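Local structure of minor fimbrium subunit Mfa5 (Porphyromonas gingivalis ATCC 33277, 6TO1) at residues 279-284 with 319-324; 287-292 with 333-338; 135-140 with 205-210; 295-300 with 337-342. The protein serves as an accessory subunit of the minor (Mfa1) fimbriae, filamentous surface pili that mediate biofilm formation and adhesion to host cells and other oral bacteria. All blocks are in the same frame, centred on the assembly; numbering follows the deposited sequence.

Interaction 1 of 4, residues 279-284 with 319-324; sequences SNNPST and DGVAGA. With CA (calcium ion), chain F.
Asn-281 and Asp-319, with CA atoms 6.0 Å apart, mark where two irregular loop segments run beside each other, and from Asn-281 to Thr-284 the first folds into a type I beta turn. That turn and the carboxylate of Asp-319 enclose a calcium ion. The backbone O of Asn-281 lies 2.2 Å from the calcium, Thr-284 binds it through both its O and OG1, and Asn-280 OD1 is a longer ligand at 2.8 Å. From the facing loop Asp-319 OD2 binds the calcium at 2.6 Å, and the carbonyl O of Leu-286 supplies the remaining protein ligand. The Asp-319 CG sits anti to its own nitrogen (chi1 -164°), which brings the carboxylate up to the calcium and alongside the Asn-280 side chain, its plane 24° from that amide. Its two oxygens divide the work: OD1 takes the Thr-284 OG1 hydrogen bond on its syn lone pair at 2.8 Å, while OD2, besides binding the metal, accepts from Asn-281 N at 2.9 Å, met from above the carboxylate plane. An Asx turn, Ser-283 N to Asn-281 OD1, braces the loop from within. Farther along, Val-321 CG2 rests 3.5 Å from Asn-280 N, and a water accepts from that nitrogen and donates a weak hydrogen bond to Ala-322 O. The first loop follows helix 274-277 and the second leads into strand 326-327, to which Ser-279 OG is tied through Tyr-327 N.

Interaction 2 of 4, residues 287-292 with 333-338; sequences TPNYPT and HPYYYY
Asn-289 lies flat on the ring of Tyr-335, and its backbone carbonyl receives the hydroxyl of Tyr-337; these two anchors form the tight part of the contact. Asn-289 CB stands 3.6 Å from the centroid of the Tyr-335 ring and only 2° off its normal, a CH-pi contact, and the amide continues over the same face with its plane 6° from that of the ring. The opposite face of Tyr-335 is met by His-333 CA, toward the rim. ND2 of Asn-289 is hydrogen-bonded to Tyr-327 OH, which helps to fix the amide's rotation. The buried Tyr-337 gives a short bond, OH to Asn-289 O at 2.6 Å, arriving well above the carbonyl plane. Pro-291 packs on this tyrosine at about a right angle, its CB 3.7 Å from Tyr-337 CE2. The looser side is at Thr-292, an exposed residue, where water mediates: one molecule lies 2.7 Å from Thr-292 OG1 and donates to Pro-334 O at 2.8 Å. A cis peptide bond precedes Pro-334, just ahead of the strand. The arrangement is a proline-containing loop laid against the tyrosine-rich start of strand 336-338, which belongs to the small four-stranded mixed sheet near the calcium site.

Interaction 3 of 4, residues 135-140 with 205-210; sequences SSSMGG and WGTHTQ. With MG (magnesium ion), chain B; PO4 (phosphate ion), chain C.
Ser-135 and Ser-137 both turn OG in between their own nitrogen and carbonyl carbon (chi1 67° and 64°), whereas Thr-207 places OG1 anti to its carbonyl carbon (chi1 -51°), and these rotations bring three hydroxyl oxygens onto one magnesium ion. Ser-135 OG, Ser-137 OG and Thr-207 OG1 each lie 2.1 Å from the magnesium. The separation of 2.8 Å between Ser-135 OG and Thr-207 OG1 therefore reflects shared coordination and is not a hydrogen bond. Two waters, and a phosphate whose O4 is 2.0 Å from the magnesium, bring the ligands to six. The site has the layout of the metal-ion-dependent adhesion site (MIDAS) of von Willebrand factor type A domains: the Asp-Gln-Ser-Ser-Ser sequence fits the DxSxS motif, which starts at the end of strand 126-133 and runs into the loop after it, and the threonine comes from a separate loop ahead of helix 209-220. Second-shell carboxylates hold the serines, Asp-133 OD1 bonding to Ser-135 OG and Asp-235 OD2 to Ser-137 OG. The phosphate, probably from the crystallisation liquor, occupies the position where a MIDAS commonly receives an acidic ligand group. Both segments grip it: Ser-136 OG and Gly-206 N donate to its O1 at 2.7 and 2.8 Å, Ser-137 N reaches O4 at 2.9 Å, and Thr-207 OG1 donates to O2. Direct contact between the segments is small, burying 168 Å² in all; Ser-135 CB makes a close approach to Gly-206 O at 2.9 Å, and Ser-136 CB packs more loosely beside Trp-205 CA. Beyond it the Trp-205 indole stacks on the His-179 ring.

Interaction 4 of 4, residues 295-300 with 337-342; sequences SKVGRR and YYFPCN
A parallel strand pairing, Val-297 with Tyr-337 inside the four-stranded mixed sheet, begins this contact, and a side-chain bridge to the start of helix 340-353 continues it. Tyr-337 N donates to Lys-296 O at 2.9 Å, and Gly-298 N returns a weak bond to Tyr-337 O. Past the strands, the amide of Asn-342 takes over. Its ND2 meets Gly-298 O at 2.8 Å, nearly straight (171°) and in both the carbonyl and amide planes. Its OD1 accepts Arg-300 NH1 on a lone pair at 3.2 Å. The oxygen lies at the edge of the guanidinium, in its plane, although the two flat groups are turned 80° against each other. With CG between the backbone N and the carbonyl carbon (chi1 54°), the extended Arg-300 chain passes over the asparagine, CB lying 3.5 Å from Asn-342 CG. A salt bridge from Arg-300 NH2 to Asp-261 OD1 anchors the other arm of the guanidinium. Val-297 and Phe-339 lie side by side, CG2 to CD2 3.9 Å, and Asn-342 N stands over one face of the phenyl ring. Helix 262-272 packs on Val-297, Phe-339 and Asn-342, helix 369-378 touches Phe-339 and Arg-300, and strand 252-253 flanks strand 296-298 at the edge of the sheet.

From the N terminus, interaction 3 comes first: it closes a 64-residue span and joins the loop after strand 126-133 to the start of helix 209-220 before the others open. The remaining three interleave. Segments 279-284, 287-292 and 295-300 follow one another, and their partners 319-324, 333-338 and 337-342 return in the same order, so interaction 1 crosses interactions 2 and 4, while 2 and 4 end on the same stretch, sharing Tyr-337 and Tyr-338 of strand 336-338, with centres about 11 Å apart. Interaction 1 touches both, through Pro-288 and Pro-340. Together they bind the calcium loop to the small mixed sheet and helix 340-353, while interaction 3 stays separate, its centre about 15 Å from that of interaction 1.

Interaction 1 of 4, residues 279-284 with 319-324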
loop_
_atom_site.group_PDB
_atom_site.type_symbol
_atom_site.label_atom_id
_atom_site.label_comp_id
_atom_site.label_asym_id
_atom_site.label_seq_id
_atom_site.Cartn_x
_atom_site.Cartn_y
_atom_site.Cartn_z
ATOM N N SER A 279 14.521 -1.705 53.819
ATOM C CA SER A 279 15.417 -0.580 54.043
ATOM C C SER A 279 15.994 -0.558 55.449
ATOM O O SER A 279 15.270 -0.300 56.418
ATOM C CB SER A 279 14.669 0.730 53.803
ATOM O OG SER A 279 13.568 0.838 54.690
ATOM N N ASN A 280 17.304 -0.779 55.549
ATOM C CA ASN A 280 18.006 -0.596 56.813
ATOM C C ASN A 280 19.488 -0.354 56.558
ATOM O O ASN A 280 20.098 -1.069 55.761
ATOM C CB ASN A 280 17.858 -1.807 57.701
ATOM C CG ASN A 280 18.666 -1.664 58.994
ATOM O OD1 ASN A 280 18.575 -0.636 59.675
ATOM N ND2 ASN A 280 19.496 -2.663 59.298
ATOM N N ASN A 281 20.063 0.644 57.237
ATOM C CA ASN A 281 21.507 0.855 57.210
ATOM C C ASN A 281 22.116 0.037 58.342
ATOM O O ASN A 281 21.932 0.399 59.507
ATOM C CB ASN A 281 21.853 2.325 57.379
ATOM C CG ASN A 281 23.334 2.605 57.140
ATOM O OD1 ASN A 281 24.188 1.732 57.331
ATOM N ND2 ASN A 281 23.639 3.816 56.704
ATOM N N PRO A 282 22.811 -1.066 58.061
ATOM C CA PRO A 282 23.299 -1.918 59.163
ATOM C C PRO A 282 24.302 -1.217 60.055
ATOM O O PRO A 282 24.530 -1.674 61.183
ATOM C CB PRO A 282 23.931 -3.119 58.441
ATOM C CG PRO A 282 24.278 -2.614 57.075
ATOM C CD PRO A 282 23.256 -1.546 56.737
ATOM N N SER A 283 24.880 -0.104 59.596
ATOM C CA SER A 283 25.889 0.622 60.351
ATOM C C SER A 283 25.300 1.531 61.420
ATOM O O SER A 283 26.014 1.899 62.356
ATOM C CB SER A 283 26.732 1.464 59.392
ATOM O OG SER A 283 27.491 0.643 58.527
ATOM N N THR A 284 24.065 1.898 61.308
ATOM C CA THR A 284 23.442 2.804 62.261
ATOM C C THR A 284 22.534 2.029 63.199
ATOM O O THR A 284 21.949 1.013 62.809
ATOM C CB THR A 284 22.592 3.860 61.545
ATOM O OG1 THR A 284 21.449 3.207 60.950
ATOM C CG2 THR A 284 23.391 4.543 60.466
ATOM N N ASP A 319 16.408 5.774 56.991
ATOM C CA ASP A 319 17.745 5.490 57.559
ATOM C C ASP A 319 18.835 5.705 56.509
ATOM O O ASP A 319 19.864 5.018 56.495
ATOM C CB ASP A 319 17.782 4.057 58.107
ATOM C CG ASP A 319 18.976 3.774 59.058
ATOM O OD1 ASP A 319 19.529 4.703 59.663
ATOM O OD2 ASP A 319 19.349 2.582 59.211
ATOM N N GLY A 320 18.557 6.608 55.572
ATOM C CA GLY A 320 19.447 6.949 54.487
ATOM C C GLY A 320 19.531 5.957 53.346
ATOM O O GLY A 320 20.375 6.139 52.463
ATOM N N VAL A 321 18.708 4.905 53.330
ATOM C CA VAL A 321 18.798 3.880 52.294
ATOM C C VAL A 321 17.390 3.546 51.802
ATOM O O VAL A 321 16.389 3.951 52.392
ATOM C CB VAL A 321 19.508 2.591 52.780
ATOM C CG1 VAL A 321 20.941 2.891 53.251
ATOM C CG2 VAL A 321 18.712 1.903 53.882
ATOM N N ALA A 322 17.331 2.770 50.724
ATOM C CA ALA A 322 16.057 2.327 50.153
ATOM C C ALA A 322 16.065 0.807 50.131
ATOM O O ALA A 322 16.674 0.193 51.006
ATOM C CB ALA A 322 15.844 2.926 48.770
ATOM N N GLY A 323 15.424 0.180 49.157
ATOM C CA GLY A 323 15.253 -1.259 49.215
ATOM C C GLY A 323 14.010 -1.705 48.459
ATOM O O GLY A 323 13.214 -0.899 47.991
ATOM N N ALA A 324 13.865 -3.033 48.351
ATOM C CA ALA A 324 12.651 -3.621 47.779
ATOM C C ALA A 324 11.412 -3.161 48.525
ATOM O O ALA A 324 10.339 -3.014 47.922
ATOM C CB ALA A 324 12.744 -5.142 47.805
HETATM CA CA CA F . 20.409 1.026 60.954
HETATM O O HOH W 1 18.568 -1.843 52.981
#

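Interaction 2 of 4, residues 287-292 with 333-338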
loop_
_atom_site.group_PDB
_atom_site.type_symbol
_atom_site.label_atom_id
_atom_site.label_comp_id
_atom_site.label_asym_id
_atom_site.label_seq_id
_atom_site.Cartn_x
_atom_site.Cartn_y
_atom_site.Cartn_z
ATOM N N THR A 287 16.674 1.159 63.394
ATOM C CA THR A 287 16.184 0.023 62.637
ATOM C C THR A 287 14.714 0.214 62.323
ATOM O O THR A 287 13.971 0.832 63.095
ATOM C CB THR A 287 16.383 -1.300 63.391
ATOM O OG1 THR A 287 15.674 -1.249 64.634
ATOM C CG2 THR A 287 17.865 -1.525 63.656
ATOM N N PRO A 288 14.276 -0.274 61.172
ATOM C CA PRO A 288 12.851 -0.204 60.843
ATOM C C PRO A 288 12.070 -1.219 61.662
ATOM O O PRO A 288 12.627 -2.168 62.202
ATOM C CB PRO A 288 12.820 -0.557 59.351
ATOM C CG PRO A 288 13.977 -1.489 59.186
ATOM C CD PRO A 288 15.054 -1.007 60.154
ATOM N N ASN A 289 10.764 -0.998 61.763
ATOM C CA ASN A 289 9.858 -2.093 62.070
ATOM C C ASN A 289 9.729 -2.992 60.844
ATOM O O ASN A 289 9.701 -2.506 59.709
ATOM C CB ASN A 289 8.497 -1.552 62.474
ATOM C CG ASN A 289 8.514 -1.003 63.884
ATOM O OD1 ASN A 289 8.560 -1.751 64.845
ATOM N ND2 ASN A 289 8.471 0.303 64.008
ATOM N N TYR A 290 9.652 -4.302 61.071
ATOM C CA TYR A 290 9.628 -5.241 59.954
ATOM C C TYR A 290 8.225 -5.778 59.680
ATOM O O TYR A 290 7.362 -5.799 60.565
ATOM C CB TYR A 290 10.601 -6.391 60.239
ATOM C CG TYR A 290 12.041 -5.967 60.103
ATOM C CD1 TYR A 290 12.691 -6.028 58.880
ATOM C CD2 TYR A 290 12.747 -5.467 61.192
ATOM C CE1 TYR A 290 14.005 -5.605 58.740
ATOM C CE2 TYR A 290 14.060 -5.065 61.061
ATOM C CZ TYR A 290 14.680 -5.132 59.844
ATOM O OH TYR A 290 15.976 -4.719 59.697
ATOM N N PRO A 291 7.956 -6.181 58.440
ATOM C CA PRO A 291 6.578 -6.490 58.040
ATOM C C PRO A 291 6.093 -7.858 58.500
ATOM O O PRO A 291 6.864 -8.785 58.754
ATOM C CB PRO A 291 6.622 -6.433 56.509
ATOM C CG PRO A 291 8.048 -6.629 56.164
ATOM C CD PRO A 291 8.854 -6.066 57.280
ATOM N N THR A 292 4.778 -7.939 58.608
ATOM C CA THR A 292 4.038 -9.156 58.887
ATOM C C THR A 292 2.974 -9.328 57.813
ATOM O O THR A 292 2.829 -8.499 56.906
ATOM C CB THR A 292 3.378 -9.094 60.271
ATOM O OG1 THR A 292 2.311 -8.133 60.232
ATOM C CG2 THR A 292 4.384 -8.733 61.333
ATOM N N HIS A 333 1.652 0.688 63.289
ATOM C CA HIS A 333 1.193 -0.703 63.198
ATOM C C HIS A 333 -0.050 -0.775 62.323
ATOM O O HIS A 333 -0.967 0.035 62.491
ATOM C CB HIS A 333 0.953 -1.207 64.626
ATOM C CG HIS A 333 0.597 -2.652 64.712
ATOM N ND1 HIS A 333 -0.621 -3.144 64.295
ATOM C CD2 HIS A 333 1.305 -3.716 65.153
ATOM C CE1 HIS A 333 -0.651 -4.450 64.483
ATOM N NE2 HIS A 333 0.507 -4.822 65.001
ATOM N N PRO A 334 -0.144 -1.727 61.370
ATOM C CA PRO A 334 0.730 -2.885 61.175
ATOM C C PRO A 334 1.926 -2.692 60.276
ATOM O O PRO A 334 2.544 -3.690 59.893
ATOM C CB PRO A 334 -0.222 -3.922 60.537
ATOM C CG PRO A 334 -1.142 -3.060 59.707
ATOM C CD PRO A 334 -1.368 -1.810 60.548
ATOM N N TYR A 335 2.223 -1.426 59.968
ATOM C CA TYR A 335 3.434 -0.948 59.315
ATOM C C TYR A 335 3.233 -0.896 57.803
ATOM O O TYR A 335 2.516 -1.723 57.203
ATOM C CB TYR A 335 4.665 -1.758 59.699
ATOM C CG TYR A 335 4.827 -1.861 61.185
ATOM C CD1 TYR A 335 4.749 -0.730 61.995
ATOM C CD2 TYR A 335 5.023 -3.090 61.791
ATOM C CE1 TYR A 335 4.865 -0.834 63.380
ATOM C CE2 TYR A 335 5.128 -3.198 63.179
ATOM C CZ TYR A 335 5.045 -2.071 63.956
ATOM O OH TYR A 335 5.171 -2.200 65.339
ATOM N N TYR A 336 3.799 0.174 57.229
ATOM C CA TYR A 336 3.571 0.617 55.859
ATOM C C TYR A 336 4.915 0.779 55.164
ATOM O O TYR A 336 5.854 1.326 55.750
ATOM C CB TYR A 336 2.814 1.956 55.826
ATOM C CG TYR A 336 1.450 1.833 56.407
ATOM C CD1 TYR A 336 0.339 1.817 55.589
ATOM C CD2 TYR A 336 1.264 1.669 57.782
ATOM C CE1 TYR A 336 -0.934 1.666 56.110
ATOM C CE2 TYR A 336 -0.002 1.507 58.305
ATOM C CZ TYR A 336 -1.085 1.513 57.478
ATOM O OH TYR A 336 -2.345 1.366 57.999
ATOM N N TYR A 337 4.997 0.325 53.906
ATOM C CA TYR A 337 6.265 0.269 53.188
ATOM C C TYR A 337 6.045 0.695 51.752
ATOM O O TYR A 337 5.129 0.183 51.098
ATOM C CB TYR A 337 6.864 -1.147 53.183
ATOM C CG TYR A 337 7.057 -1.689 54.565
ATOM C CD1 TYR A 337 8.275 -1.554 55.215
ATOM C CD2 TYR A 337 6.005 -2.266 55.240
ATOM C CE1 TYR A 337 8.449 -2.003 56.499
ATOM C CE2 TYR A 337 6.166 -2.718 56.529
ATOM C CZ TYR A 337 7.388 -2.581 57.145
ATOM O OH TYR A 337 7.515 -3.044 58.449
ATOM N N TYR A 338 6.874 1.622 51.262
ATOM C CA TYR A 338 6.914 1.874 49.827
ATOM C C TYR A 338 7.455 0.626 49.132
ATOM O O TYR A 338 8.323 -0.078 49.659
ATOM C CB TYR A 338 7.764 3.109 49.516
ATOM C CG TYR A 338 7.214 4.379 50.166
ATOM C CD1 TYR A 338 6.188 5.111 49.574
ATOM C CD2 TYR A 338 7.718 4.825 51.388
ATOM C CE1 TYR A 338 5.671 6.244 50.188
ATOM C CE2 TYR A 338 7.238 5.977 51.986
ATOM C CZ TYR A 338 6.199 6.657 51.405
ATOM O OH TYR A 338 5.704 7.794 52.005
HETATM O O HOH W 2 2.480 -5.908 61.662
#

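Interaction 3 of 4, residues 135-140 with 205-210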
loop_
_atom_site.group_PDB
_atom_site.type_symbol
_atom_site.label_atom_id
_atom_site.label_comp_id
_atom_site.label_asym_id
_atom_site.label_seq_id
_atom_site.Cartn_x
_atom_site.Cartn_y
_atom_site.Cartn_z
ATOM N N SER A 135 21.843 -1.172 37.505
ATOM C CA SER A 135 21.974 -1.164 38.959
ATOM C C SER A 135 22.984 -2.215 39.402
ATOM O O SER A 135 23.358 -3.102 38.649
ATOM C CB SER A 135 20.617 -1.423 39.624
ATOM O OG SER A 135 20.190 -2.746 39.358
ATOM N N SER A 136 23.404 -2.125 40.667
ATOM C CA SER A 136 24.468 -3.006 41.161
ATOM C C SER A 136 24.055 -4.475 41.165
ATOM O O SER A 136 24.911 -5.360 40.999
ATOM C CB SER A 136 24.915 -2.520 42.559
ATOM O OG SER A 136 24.120 -3.067 43.585
ATOM N N SER A 137 22.753 -4.775 41.264
ATOM C CA SER A 137 22.325 -6.165 41.184
ATOM C C SER A 137 22.587 -6.779 39.818
ATOM O O SER A 137 22.543 -8.018 39.694
ATOM C CB SER A 137 20.829 -6.267 41.521
ATOM O OG SER A 137 20.075 -5.557 40.538
ATOM N N MET A 138 22.816 -5.951 38.793
ATOM C CA MET A 138 23.192 -6.411 37.457
ATOM C C MET A 138 24.704 -6.614 37.320
ATOM O O MET A 138 25.162 -7.084 36.263
ATOM C CB MET A 138 22.732 -5.415 36.370
ATOM C CG MET A 138 21.222 -5.123 36.325
ATOM S SD MET A 138 20.241 -6.373 35.488
ATOM C CE MET A 138 20.712 -6.166 33.774
ATOM N N GLY A 139 25.460 -6.318 38.374
ATOM C CA GLY A 139 26.909 -6.434 38.365
ATOM C C GLY A 139 27.474 -7.321 39.467
ATOM O O GLY A 139 26.741 -8.100 40.073
ATOM N N GLY A 140 28.779 -7.206 39.724
ATOM C CA GLY A 140 29.434 -8.055 40.712
ATOM C C GLY A 140 29.290 -9.518 40.392
ATOM O O GLY A 140 29.567 -9.971 39.274
ATOM N N TRP A 205 24.895 1.519 42.294
ATOM C CA TRP A 205 23.883 1.142 43.278
ATOM C C TRP A 205 22.526 1.768 42.946
ATOM O O TRP A 205 22.434 2.903 42.475
ATOM C CB TRP A 205 24.306 1.561 44.718
ATOM C CG TRP A 205 24.491 3.053 44.939
ATOM C CD1 TRP A 205 25.658 3.786 44.800
ATOM C CD2 TRP A 205 23.479 4.006 45.334
ATOM N NE1 TRP A 205 25.412 5.116 45.058
ATOM C CE2 TRP A 205 24.095 5.273 45.408
ATOM C CE3 TRP A 205 22.127 3.901 45.643
ATOM C CZ2 TRP A 205 23.393 6.422 45.747
ATOM C CZ3 TRP A 205 21.432 5.048 45.967
ATOM C CH2 TRP A 205 22.067 6.286 46.032
ATOM N N GLY A 206 21.459 1.031 43.265
ATOM C CA GLY A 206 20.123 1.590 43.209
ATOM C C GLY A 206 19.381 1.154 41.961
ATOM O O GLY A 206 19.971 1.124 40.890
ATOM N N THR A 207 18.097 0.827 42.075
ATOM C CA THR A 207 17.308 0.368 40.931
ATOM C C THR A 207 16.017 1.187 40.867
ATOM O O THR A 207 14.959 0.762 41.355
ATOM C CB THR A 207 17.035 -1.138 41.021
ATOM O OG1 THR A 207 18.253 -1.880 41.241
ATOM C CG2 THR A 207 16.350 -1.634 39.759
ATOM N N HIS A 208 16.098 2.357 40.234
ATOM C CA HIS A 208 14.982 3.319 40.175
ATOM C C HIS A 208 14.197 3.099 38.880
ATOM O O HIS A 208 14.233 3.890 37.937
ATOM C CB HIS A 208 15.530 4.733 40.268
ATOM C CG HIS A 208 14.564 5.764 40.767
ATOM N ND1 HIS A 208 13.265 5.871 40.318
ATOM C CD2 HIS A 208 14.740 6.774 41.648
ATOM C CE1 HIS A 208 12.681 6.903 40.909
ATOM N NE2 HIS A 208 13.553 7.457 41.733
ATOM N N THR A 209 13.534 1.937 38.819
ATOM C CA THR A 209 12.844 1.548 37.587
ATOM C C THR A 209 11.757 2.561 37.233
ATOM O O THR A 209 11.585 2.920 36.062
ATOM C CB THR A 209 12.307 0.132 37.755
ATOM O OG1 THR A 209 13.403 -0.737 38.090
ATOM C CG2 THR A 209 11.621 -0.389 36.491
ATOM N N GLN A 210 11.038 3.057 38.228
ATOM C CA GLN A 210 10.072 4.111 37.954
ATOM C C GLN A 210 10.753 5.284 37.262
ATOM O O GLN A 210 10.228 5.838 36.291
ATOM C CB GLN A 210 9.406 4.562 39.244
ATOM C CG GLN A 210 8.620 5.837 39.052
ATOM C CD GLN A 210 7.823 6.259 40.263
ATOM O OE1 GLN A 210 8.262 6.098 41.416
ATOM N NE2 GLN A 210 6.628 6.808 40.006
HETATM MG MG MG B . 19.107 -3.719 40.847
HETATM P P PO4 C . 20.544 -2.520 43.508
HETATM O O1 PO4 C . 21.845 -1.698 43.562
HETATM O O2 PO4 C . 19.354 -1.599 43.747
HETATM O O3 PO4 C . 20.607 -3.519 44.647
HETATM O O4 PO4 C . 20.443 -3.286 42.243
HETATM O O HOH W 3 17.837 -4.357 39.394
HETATM O O HOH W 4 17.820 -4.728 42.168
#

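Interaction 4 of 4, residues 295-300 with 337-342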
loop_
_atom_site.group_PDB
_atom_site.type_symbol
_atom_site.label_atom_id
_atom_site.label_comp_id
_atom_site.label_asym_id
_atom_site.label_seq_id
_atom_site.Cartn_x
_atom_site.Cartn_y
_atom_site.Cartn_z
ATOM N N SER A 295 0.877 -6.237 57.181
ATOM C CA SER A 295 1.477 -4.985 56.729
ATOM C C SER A 295 0.935 -4.537 55.377
ATOM O O SER A 295 0.344 -5.299 54.617
ATOM C CB SER A 295 2.991 -5.141 56.650
ATOM O OG SER A 295 3.541 -5.351 57.936
ATOM N N LYS A 296 1.187 -3.268 55.060
ATOM C CA LYS A 296 0.662 -2.620 53.873
ATOM C C LYS A 296 1.842 -2.135 53.038
ATOM O O LYS A 296 2.833 -1.631 53.578
ATOM C CB LYS A 296 -0.261 -1.462 54.240
ATOM C CG LYS A 296 -1.384 -1.835 55.238
ATOM C CD LYS A 296 -2.438 -2.730 54.625
ATOM C CE LYS A 296 -3.654 -2.839 55.578
ATOM N NZ LYS A 296 -4.712 -3.738 55.052
ATOM N N VAL A 297 1.734 -2.314 51.734
ATOM C CA VAL A 297 2.785 -1.914 50.809
ATOM C C VAL A 297 2.223 -0.959 49.780
ATOM O O VAL A 297 1.014 -0.884 49.547
ATOM C CB VAL A 297 3.449 -3.136 50.127
ATOM C CG1 VAL A 297 4.041 -4.063 51.202
ATOM C CG2 VAL A 297 2.465 -3.893 49.234
ATOM N N GLY A 298 3.127 -0.226 49.131
ATOM C CA GLY A 298 2.681 0.815 48.225
ATOM C C GLY A 298 1.795 0.258 47.119
ATOM O O GLY A 298 2.041 -0.825 46.577
ATOM N N ARG A 299 0.752 1.013 46.790
ATOM C CA ARG A 299 -0.138 0.633 45.700
ATOM C C ARG A 299 0.555 0.757 44.345
ATOM O O ARG A 299 1.601 1.399 44.206
ATOM C CB ARG A 299 -1.389 1.514 45.716
ATOM C CG ARG A 299 -2.319 1.191 46.874
ATOM C CD ARG A 299 -3.523 2.113 46.904
ATOM N NE ARG A 299 -4.604 1.535 47.691
ATOM C CZ ARG A 299 -5.467 0.624 47.238
ATOM N NH1 ARG A 299 -5.383 0.171 45.990
ATOM N NH2 ARG A 299 -6.410 0.164 48.047
ATOM N N ARG A 300 -0.055 0.141 43.327
ATOM C CA ARG A 300 0.416 0.314 41.959
ATOM C C ARG A 300 -0.606 1.047 41.097
ATOM O O ARG A 300 -0.429 1.120 39.880
ATOM C CB ARG A 300 0.797 -1.030 41.314
ATOM C CG ARG A 300 -0.264 -2.090 41.350
ATOM C CD ARG A 300 0.216 -3.311 40.550
ATOM N NE ARG A 300 -0.739 -4.406 40.583
ATOM C CZ ARG A 300 -0.648 -5.469 41.381
ATOM N NH1 ARG A 300 0.364 -5.596 42.228
ATOM N NH2 ARG A 300 -1.602 -6.394 41.343
ATOM N N TYR A 337 4.997 0.325 53.906
ATOM C CA TYR A 337 6.265 0.269 53.188
ATOM C C TYR A 337 6.045 0.695 51.752
ATOM O O TYR A 337 5.129 0.183 51.098
ATOM C CB TYR A 337 6.864 -1.147 53.183
ATOM C CG TYR A 337 7.057 -1.689 54.565
ATOM C CD1 TYR A 337 8.275 -1.554 55.215
ATOM C CD2 TYR A 337 6.005 -2.266 55.240
ATOM C CE1 TYR A 337 8.449 -2.003 56.499
ATOM C CE2 TYR A 337 6.166 -2.718 56.529
ATOM C CZ TYR A 337 7.388 -2.581 57.145
ATOM O OH TYR A 337 7.515 -3.044 58.449
ATOM N N TYR A 338 6.874 1.622 51.262
ATOM C CA TYR A 338 6.914 1.874 49.827
ATOM C C TYR A 338 7.455 0.626 49.132
ATOM O O TYR A 338 8.323 -0.078 49.659
ATOM C CB TYR A 338 7.764 3.109 49.516
ATOM C CG TYR A 338 7.214 4.379 50.166
ATOM C CD1 TYR A 338 6.188 5.111 49.574
ATOM C CD2 TYR A 338 7.718 4.825 51.388
ATOM C CE1 TYR A 338 5.671 6.244 50.188
ATOM C CE2 TYR A 338 7.238 5.977 51.986
ATOM C CZ TYR A 338 6.199 6.657 51.405
ATOM O OH TYR A 338 5.704 7.794 52.005
ATOM N N PHE A 339 6.915 0.342 47.954
ATOM C CA PHE A 339 7.143 -0.894 47.214
ATOM C C PHE A 339 7.546 -0.501 45.800
ATOM O O PHE A 339 6.689 -0.359 44.914
ATOM C CB PHE A 339 5.873 -1.744 47.264
ATOM C CG PHE A 339 5.968 -3.075 46.561
ATOM C CD1 PHE A 339 7.183 -3.694 46.320
ATOM C CD2 PHE A 339 4.810 -3.701 46.163
ATOM C CE1 PHE A 339 7.241 -4.907 45.671
ATOM C CE2 PHE A 339 4.840 -4.914 45.520
ATOM C CZ PHE A 339 6.063 -5.524 45.266
ATOM N N PRO A 340 8.840 -0.272 45.558
ATOM C CA PRO A 340 9.245 0.233 44.230
ATOM C C PRO A 340 8.812 -0.604 43.049
ATOM O O PRO A 340 8.551 -0.027 41.980
ATOM C CB PRO A 340 10.779 0.324 44.354
ATOM C CG PRO A 340 10.961 0.785 45.760
ATOM C CD PRO A 340 9.910 -0.026 46.559
ATOM N N CYS A 341 8.695 -1.933 43.176
ATOM C CA CYS A 341 8.211 -2.705 42.050
ATOM C C CYS A 341 6.802 -2.261 41.651
ATOM O O CYS A 341 6.487 -2.156 40.462
ATOM C CB CYS A 341 8.199 -4.199 42.362
ATOM S SG CYS A 341 9.766 -5.068 42.402
ATOM N N ASN A 342 5.937 -2.016 42.638
ATOM C CA ASN A 342 4.592 -1.524 42.359
ATOM C C ASN A 342 4.624 -0.093 41.830
ATOM O O ASN A 342 3.840 0.254 40.961
ATOM C CB ASN A 342 3.727 -1.593 43.629
ATOM C CG ASN A 342 2.737 -2.767 43.609
ATOM O OD1 ASN A 342 2.803 -3.641 42.740
ATOM N ND2 ASN A 342 1.840 -2.776 44.563
#